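Local atomic coordinates of arginyl-tRNA synthetase, putative (Plasmodium falciparum, PDB entry 5JLD), a protein that probably catalyses the ATP-dependent attachment of L-arginine to its cognate tRNA, as a class I aminoacyl-tRNA synthetase acting in the cytoplasm. Residues Tyr191-Tyr196 against Glu242-Val247; Asp544-Phe549 against Ser576-Cys581. All coordinates share one frame; numbering follows the deposited sequence.

Contact 1: residues Tyr191-Tyr196 against Glu242-Val247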
ATOM      1  N   TYR A 191      32.173 -25.325   5.504  1.00 94.41           N
ATOM      2  CA  TYR A 191      32.187 -25.585   6.937  1.00 92.90           C
ATOM      3  C   TYR A 191      31.409 -26.851   7.272  1.00 89.73           C
ATOM      4  O   TYR A 191      31.922 -27.745   7.943  1.00 89.40           O
ATOM      5  CB  TYR A 191      31.607 -24.388   7.702  1.00 88.14           C
ATOM      6  N   ILE A 192      30.184 -26.931   6.757  1.00 88.72           N
ATOM      7  CA  ILE A 192      29.275 -28.041   7.041  1.00 93.22           C
ATOM      8  C   ILE A 192      29.856 -29.410   6.644  1.00 98.71           C
ATOM      9  O   ILE A 192      29.386 -30.449   7.110  1.00 97.79           O
ATOM     10  CB  ILE A 192      27.913 -27.810   6.337  1.00 83.61           C
ATOM     11  CG1 ILE A 192      27.370 -26.431   6.709  1.00 84.54           C
ATOM     12  CG2 ILE A 192      26.887 -28.875   6.712  1.00 86.33           C
ATOM     13  CD1 ILE A 192      25.913 -26.242   6.390  1.00 83.38           C
ATOM     14  N   LYS A 193      30.891 -29.421   5.811  1.00102.06           N
ATOM     15  CA  LYS A 193      31.527 -30.694   5.507  1.00106.54           C
ATOM     16  C   LYS A 193      33.023 -30.651   5.813  1.00112.99           C
ATOM     17  O   LYS A 193      33.724 -31.661   5.703  1.00111.99           O
ATOM     18  CB  LYS A 193      31.247 -31.103   4.056  1.00103.76           C
ATOM     19  CG  LYS A 193      31.634 -30.107   2.975  1.00104.03           C
ATOM     20  CD  LYS A 193      30.777 -30.358   1.727  1.00101.40           C
ATOM     21  CE  LYS A 193      31.619 -30.823   0.539  1.00103.90           C
ATOM     22  NZ  LYS A 193      31.023 -30.496  -0.789  1.00 98.10           N
ATOM     23  N   THR A 194      33.497 -29.479   6.224  1.00112.31           N
ATOM     24  CA  THR A 194      34.827 -29.364   6.805  1.00106.91           C
ATOM     25  C   THR A 194      34.713 -29.596   8.305  1.00112.67           C
ATOM     26  O   THR A 194      35.715 -29.584   9.021  1.00117.37           O
ATOM     27  CB  THR A 194      35.471 -27.987   6.540  1.00 99.46           C
ATOM     28  N   HIS A 195      33.485 -29.800   8.777  1.00111.64           N
ATOM     29  CA  HIS A 195      33.233 -30.012  10.202  1.00112.32           C
ATOM     30  C   HIS A 195      32.199 -31.109  10.483  1.00115.27           C
ATOM     31  O   HIS A 195      32.226 -31.723  11.550  1.00120.96           O
ATOM     32  CB  HIS A 195      32.783 -28.710  10.868  1.00107.00           C
ATOM     33  CG  HIS A 195      33.778 -27.597  10.766  1.00107.46           C
ATOM     34  ND1 HIS A 195      35.141 -27.812  10.759  1.00112.97           N
ATOM     35  CD2 HIS A 195      33.613 -26.256  10.683  1.00104.53           C
ATOM     36  CE1 HIS A 195      35.767 -26.654  10.665  1.00110.85           C
ATOM     37  NE2 HIS A 195      34.863 -25.693  10.621  1.00105.07           N
ATOM     38  N   TYR A 196      31.289 -31.354   9.542  1.00109.74           N
ATOM     39  CA  TYR A 196      30.290 -32.411   9.727  1.00106.65           C
ATOM     40  C   TYR A 196      30.207 -33.356   8.531  1.00 99.52           C
ATOM     41  O   TYR A 196      29.238 -33.298   7.770  1.00 92.77           O
ATOM     42  CB  TYR A 196      28.905 -31.814   9.988  1.00109.86           C
ATOM     43  CG  TYR A 196      28.851 -30.833  11.138  1.00110.97           C
ATOM     44  CD1 TYR A 196      28.629 -31.270  12.441  1.00110.77           C
ATOM     45  CD2 TYR A 196      29.025 -29.468  10.922  1.00106.89           C
ATOM     46  CE1 TYR A 196      28.581 -30.378  13.496  1.00108.98           C
ATOM     47  CE2 TYR A 196      28.977 -28.569  11.972  1.00107.46           C
ATOM     48  CZ  TYR A 196      28.756 -29.031  13.258  1.00110.99           C
ATOM     49  OH  TYR A 196      28.708 -28.143  14.313  1.00116.52           O
ATOM     50  N   GLU A 242      24.984 -33.015  -6.313  1.00 81.16           N
ATOM     51  CA  GLU A 242      23.979 -33.610  -5.434  1.00 82.80           C
ATOM     52  C   GLU A 242      24.080 -33.109  -3.994  1.00 85.56           C
ATOM     53  O   GLU A 242      23.108 -32.578  -3.436  1.00 78.61           O
ATOM     54  CB  GLU A 242      24.099 -35.136  -5.461  1.00 85.86           C
ATOM     55  N   ASP A 243      25.265 -33.264  -3.407  1.00 85.77           N
ATOM     56  CA  ASP A 243      25.487 -32.930  -2.001  1.00 87.89           C
ATOM     57  C   ASP A 243      25.376 -31.434  -1.690  1.00 89.78           C
ATOM     58  O   ASP A 243      24.733 -31.045  -0.708  1.00 91.26           O
ATOM     59  CB  ASP A 243      26.853 -33.443  -1.555  1.00 82.92           C
ATOM     60  CG  ASP A 243      26.937 -34.964  -1.558  1.00 84.57           C
ATOM     61  OD1 ASP A 243      25.899 -35.626  -1.772  1.00 82.38           O
ATOM     62  OD2 ASP A 243      28.047 -35.496  -1.344  1.00 89.54           O
ATOM     63  N   CYS A 244      26.019 -30.605  -2.508  1.00 86.66           N
ATOM     64  CA  CYS A 244      25.959 -29.158  -2.324  1.00 74.76           C
ATOM     65  C   CYS A 244      24.517 -28.676  -2.403  1.00 68.69           C
ATOM     66  O   CYS A 244      24.089 -27.871  -1.593  1.00 70.75           O
ATOM     67  CB  CYS A 244      26.824 -28.438  -3.362  1.00 70.65           C
ATOM     68  SG  CYS A 244      28.596 -28.472  -2.985  1.00 93.14           S
ATOM     69  N   LYS A 245      23.772 -29.189  -3.377  1.00 63.45           N
ATOM     70  CA  LYS A 245      22.359 -28.877  -3.504  1.00 71.07           C
ATOM     71  C   LYS A 245      21.578 -29.348  -2.276  1.00 75.14           C
ATOM     72  O   LYS A 245      20.669 -28.666  -1.813  1.00 71.73           O
ATOM     73  CB  LYS A 245      21.787 -29.511  -4.768  1.00 68.03           C
ATOM     74  CG  LYS A 245      21.997 -28.687  -6.017  1.00 68.64           C
ATOM     75  CD  LYS A 245      21.191 -27.404  -5.966  1.00 73.82           C
ATOM     76  CE  LYS A 245      21.135 -26.746  -7.327  1.00 76.33           C
ATOM     77  NZ  LYS A 245      19.995 -27.274  -8.134  1.00 80.75           N
ATOM     78  N   PHE A 246      21.943 -30.517  -1.753  1.00 76.28           N
ATOM     79  CA  PHE A 246      21.347 -31.036  -0.524  1.00 75.32           C
ATOM     80  C   PHE A 246      21.490 -30.023   0.621  1.00 70.01           C
ATOM     81  O   PHE A 246      20.501 -29.636   1.281  1.00 74.40           O
ATOM     82  CB  PHE A 246      22.007 -32.376  -0.152  1.00 79.51           C
ATOM     83  CG  PHE A 246      21.417 -33.035   1.061  1.00 74.48           C
ATOM     84  CD1 PHE A 246      20.242 -33.765   0.968  1.00 72.15           C
ATOM     85  CD2 PHE A 246      22.042 -32.930   2.293  1.00 76.28           C
ATOM     86  CE1 PHE A 246      19.696 -34.375   2.082  1.00 79.79           C
ATOM     87  CE2 PHE A 246      21.501 -33.537   3.417  1.00 80.91           C
ATOM     88  CZ  PHE A 246      20.326 -34.262   3.312  1.00 82.67           C
ATOM     89  N   VAL A 247      22.729 -29.573   0.817  1.00 62.50           N
ATOM     90  CA  VAL A 247      23.080 -28.667   1.909  1.00 67.87           C
ATOM     91  C   VAL A 247      22.423 -27.293   1.743  1.00 68.01           C
ATOM     92  O   VAL A 247      21.786 -26.788   2.668  1.00 72.67           O
ATOM     93  CB  VAL A 247      24.621 -28.513   2.019  1.00 67.46           C
ATOM     94  CG1 VAL A 247      24.990 -27.416   3.011  1.00 67.59           C
ATOM     95  CG2 VAL A 247      25.258 -29.849   2.414  1.00 61.06           C
TER
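Ile192 and Val247 make a small apolar helix-to-helix contact, flanked by a lysine that reaches a cysteine, in an outlying part of the class I catalytic domain. It joins the C-terminal end of helix 185-194 to the first turns of helix 242-265. The evidence for a sparse interface is twofold: about 157 Å² is buried on both sides together, and just two residue pairs touch. The nearest CA atoms, those of Ile192 and Val247, are 8.1 Å apart, and side chains span that gap. Ile192 CD1 and Val247 CG1 meet tip to tip at 3.7 Å; the isoleucine has CG1 beside its backbone N (chi1 -53°) and the chain extended to CD1 (chi2 -165°). A second touch lies toward the start of the longer helix. Lys193 reaches across with a chain bent at chi3 and brings NZ to 3.8 Å from Cys244 SG. The ammonium is also hydrogen-bonded to Asn233 OD1, which helps to place it beside the sulfur. Asp243 OD2 stands 5.8 Å from Lys193 NZ, too far for a salt bridge, although its opposite charge would probably still favour the charged form of the lysine slightly. Helix 185-194 is running out at this point: the bond from Thr194 N to Tyr191 O is weak, and His195 is the first residue to leave helical geometry. The opposing turn is regular, with Val247 N bonded to Asp243 O at 2.9 Å. Cys244 also touches Asn233 and Lys236 of helix 232-238, which therefore borders the lysine side, while Pro204 from a loop packs on Ile192. All three helices lie in the chain between the neighbouring parallel strands 171-176 and 271-272, and helix 242-265 leads back toward strand 271-272.

Contact 2: residues Asp544-Phe549 against Ser576-Cys581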
ATOM      1  N   ASP A 544      -8.845  10.544   9.829  1.00 43.53           N
ATOM      2  CA  ASP A 544      -9.777  11.657   9.737  1.00 42.94           C
ATOM      3  C   ASP A 544     -11.154  11.087   9.980  1.00 43.97           C
ATOM      4  O   ASP A 544     -11.962  11.714  10.678  1.00 48.46           O
ATOM      5  CB  ASP A 544      -9.658  12.389   8.401  1.00 36.07           C
ATOM      6  CG  ASP A 544      -8.303  13.084   8.248  1.00 49.88           C
ATOM      7  OD1 ASP A 544      -7.579  13.229   9.272  1.00 54.98           O
ATOM      8  OD2 ASP A 544      -7.948  13.485   7.121  1.00 48.69           O
ATOM      9  N   LEU A 545     -11.375   9.844   9.528  1.00 40.33           N
ATOM     10  CA  LEU A 545     -12.687   9.248   9.701  1.00 42.50           C
ATOM     11  C   LEU A 545     -13.023   9.244  11.188  1.00 48.34           C
ATOM     12  O   LEU A 545     -14.119   9.659  11.603  1.00 45.17           O
ATOM     13  CB  LEU A 545     -12.743   7.847   9.126  1.00 41.14           C
ATOM     14  CG  LEU A 545     -14.045   7.092   9.384  1.00 44.39           C
ATOM     15  CD1 LEU A 545     -15.231   7.857   8.813  1.00 45.27           C
ATOM     16  CD2 LEU A 545     -13.955   5.685   8.776  1.00 39.65           C
ATOM     17  N   THR A 546     -12.043   8.869  11.999  1.00 49.20           N
ATOM     18  CA  THR A 546     -12.313   8.743  13.414  1.00 51.25           C
ATOM     19  C   THR A 546     -12.626  10.127  13.973  1.00 51.21           C
ATOM     20  O   THR A 546     -13.633  10.292  14.667  1.00 58.62           O
ATOM     21  CB  THR A 546     -11.137   8.051  14.176  1.00 45.37           C
ATOM     22  OG1 THR A 546     -10.041   8.957  14.340  1.00 52.14           O
ATOM     23  CG2 THR A 546     -10.669   6.803  13.414  1.00 43.30           C
ATOM     24  N   THR A 547     -11.853  11.148  13.610  1.00 50.19           N
ATOM     25  CA  THR A 547     -12.057  12.435  14.296  1.00 47.16           C
ATOM     26  C   THR A 547     -13.370  13.052  13.847  1.00 53.84           C
ATOM     27  O   THR A 547     -14.161  13.552  14.669  1.00 54.07           O
ATOM     28  CB  THR A 547     -10.917  13.421  14.048  1.00 49.37           C
ATOM     29  OG1 THR A 547     -10.817  13.679  12.646  1.00 52.04           O
ATOM     30  CG2 THR A 547      -9.579  12.864  14.581  1.00 47.88           C
ATOM     31  N   THR A 548     -13.609  12.997  12.541  1.00 45.27           N
ATOM     32  CA  THR A 548     -14.872  13.459  12.009  1.00 48.36           C
ATOM     33  C   THR A 548     -15.982  12.771  12.789  1.00 52.88           C
ATOM     34  O   THR A 548     -16.916  13.445  13.266  1.00 54.21           O
ATOM     35  CB  THR A 548     -14.998  13.173  10.514  1.00 49.14           C
ATOM     36  OG1 THR A 548     -13.932  13.837   9.831  1.00 44.67           O
ATOM     37  CG2 THR A 548     -16.336  13.684   9.977  1.00 49.85           C
ATOM     38  N   PHE A 549     -15.824  11.459  13.012  1.00 49.18           N
ATOM     39  CA  PHE A 549     -16.880  10.714  13.680  1.00 50.35           C
ATOM     40  C   PHE A 549     -17.060  11.286  15.074  1.00 54.03           C
ATOM     41  O   PHE A 549     -18.182  11.548  15.523  1.00 49.86           O
ATOM     42  CB  PHE A 549     -16.592   9.204  13.769  1.00 46.32           C
ATOM     43  CG  PHE A 549     -17.612   8.463  14.591  1.00 49.07           C
ATOM     44  CD1 PHE A 549     -18.796   8.013  14.009  1.00 48.65           C
ATOM     45  CD2 PHE A 549     -17.428   8.284  15.961  1.00 52.61           C
ATOM     46  CE1 PHE A 549     -19.765   7.368  14.770  1.00 48.61           C
ATOM     47  CE2 PHE A 549     -18.392   7.644  16.729  1.00 57.61           C
ATOM     48  CZ  PHE A 549     -19.565   7.184  16.132  1.00 55.32           C
ATOM     49  N   SER A 576     -18.407  -0.146   9.826  1.00 48.33           N
ATOM     50  CA  SER A 576     -17.984  -0.928   8.663  1.00 46.18           C
ATOM     51  C   SER A 576     -16.735  -0.343   7.982  1.00 51.10           C
ATOM     52  O   SER A 576     -15.761  -1.064   7.692  1.00 54.15           O
ATOM     53  CB  SER A 576     -19.115  -1.032   7.633  1.00 47.33           C
ATOM     54  OG  SER A 576     -20.105  -1.952   8.045  1.00 51.15           O
ATOM     55  N   LEU A 577     -16.770   0.964   7.733  1.00 51.88           N
ATOM     56  CA  LEU A 577     -15.697   1.615   6.998  1.00 47.97           C
ATOM     57  C   LEU A 577     -14.387   1.607   7.800  1.00 44.44           C
ATOM     58  O   LEU A 577     -13.306   1.388   7.252  1.00 41.93           O
ATOM     59  CB  LEU A 577     -16.093   3.047   6.630  1.00 46.25           C
ATOM     60  CG  LEU A 577     -15.137   3.851   5.748  1.00 48.59           C
ATOM     61  CD1 LEU A 577     -14.782   3.058   4.460  1.00 38.09           C
ATOM     62  CD2 LEU A 577     -15.750   5.223   5.411  1.00 47.22           C
ATOM     63  N   LEU A 578     -14.494   1.861   9.094  1.00 43.80           N
ATOM     64  CA  LEU A 578     -13.328   1.871   9.967  1.00 42.40           C
ATOM     65  C   LEU A 578     -12.676   0.480   9.996  1.00 47.59           C
ATOM     66  O   LEU A 578     -11.460   0.361   9.863  1.00 40.21           O
ATOM     67  CB  LEU A 578     -13.718   2.288  11.368  1.00 42.10           C
ATOM     68  CG  LEU A 578     -12.575   2.618  12.323  1.00 51.07           C
ATOM     69  CD1 LEU A 578     -11.504   3.417  11.608  1.00 51.31           C
ATOM     70  CD2 LEU A 578     -13.127   3.408  13.522  1.00 56.10           C
ATOM     71  N   LYS A 579     -13.508  -0.550  10.164  1.00 46.77           N
ATOM     72  CA  LYS A 579     -13.057  -1.946  10.134  1.00 46.08           C
ATOM     73  C   LYS A 579     -12.287  -2.232   8.848  1.00 41.72           C
ATOM     74  O   LYS A 579     -11.127  -2.676   8.891  1.00 42.01           O
ATOM     75  CB  LYS A 579     -14.249  -2.891  10.260  1.00 44.53           C
ATOM     76  CG  LYS A 579     -13.915  -4.377  10.229  1.00 56.63           C
ATOM     77  CD  LYS A 579     -15.192  -5.194  10.073  1.00 64.91           C
ATOM     78  CE  LYS A 579     -14.907  -6.659   9.784  1.00 70.47           C
ATOM     79  NZ  LYS A 579     -14.692  -7.410  11.047  1.00 71.20           N
ATOM     80  N   LEU A 580     -12.931  -1.942   7.715  1.00 42.08           N
ATOM     81  CA  LEU A 580     -12.311  -2.163   6.410  1.00 45.44           C
ATOM     82  C   LEU A 580     -10.966  -1.429   6.287  1.00 49.27           C
ATOM     83  O   LEU A 580      -9.970  -2.027   5.871  1.00 44.28           O
ATOM     84  CB  LEU A 580     -13.263  -1.743   5.283  1.00 36.96           C
ATOM     85  CG  LEU A 580     -12.722  -1.821   3.861  1.00 37.55           C
ATOM     86  CD1 LEU A 580     -12.200  -3.237   3.593  1.00 39.70           C
ATOM     87  CD2 LEU A 580     -13.818  -1.482   2.867  1.00 42.04           C
ATOM     88  N   CYS A 581     -10.936  -0.153   6.667  1.00 48.08           N
ATOM     89  CA  CYS A 581      -9.703   0.643   6.614  1.00 43.42           C
ATOM     90  C   CYS A 581      -8.592   0.012   7.448  1.00 42.63           C
ATOM     91  O   CYS A 581      -7.427  -0.007   7.034  1.00 42.51           O
ATOM     92  CB  CYS A 581      -9.947   2.072   7.117  1.00 46.45           C
ATOM     93  SG  CYS A 581     -10.795   3.212   5.969  1.00 43.93           S
TER
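Leu545 lays its CD2 methyl over the side chain of Leu577, the two leucines crossing obliquely. This is an antiparallel helix pair of the DALR anticodon-binding domain, a largely helical unit, formed by helices 536-556 and 564-584. The axes of the two short segments make an angle of 157° between their N-to-C directions and approach to 10.8 Å, a spacing bridged by the branched side chains. Leu545 CD2 lies 3.7 Å from Leu577 CG and almost as near its CD2, and it also reaches the backbone, 3.9 Å from Leu578 N. One methyl thus rests against the leucine branch and the start of the next residue together. Leu545 gets there with CG anti to the backbone N (chi1 174°), which, together with its chi2 of 58°, places CD2 against Leu577. Next to this pair, Thr546 and Leu578 cross at about a right angle, with Thr546 CG2 at 3.9 Å from Leu578 CD1. The threonine divides its labour: its methyl faces the leucine, while OG1 is hydrogen-bonded to Tyr543 O and Tyr478 OH, so the polar atom of this buried residue is satisfied. All four touching residues are buried, and other helices extend the apolar layer. Leu515 of helix 510-520 packs on Leu545, Ile519 of the same helix on Leu577, and Ile486 of helix 476-492 on Leu578. Ile117, from a loop, also touches Leu577. Within segment 544-549, one carbonyl does double duty: Asp544 O accepts Thr548 N at 2.8 Å and Thr548 OG1 at 3.0 Å, the hydroxyl coming from above the carbonyl plane, tilted well out of it.

Contacts 1 and 2, one in the catalytic domain and the other in the anticodon-binding domain, do not meet: their centres are 55 Å apart, their nearest atoms about 40 Å. They sit on opposite sides of the centre of the chain, the centre of contact 1 about 41 Å out from it and that of contact 2 about 18 Å. Along the sequence they follow in series, 191-196 with 242-247 closing before 544-549 with 576-581 opens. Both pair two helices without a hydrogen bond between the segments. Contact 1 is a peripheral join near a helix end, whereas contact 2 lies within the length of both its helices. Both contacts join helices of the protein itself, and neither includes a bound ligand.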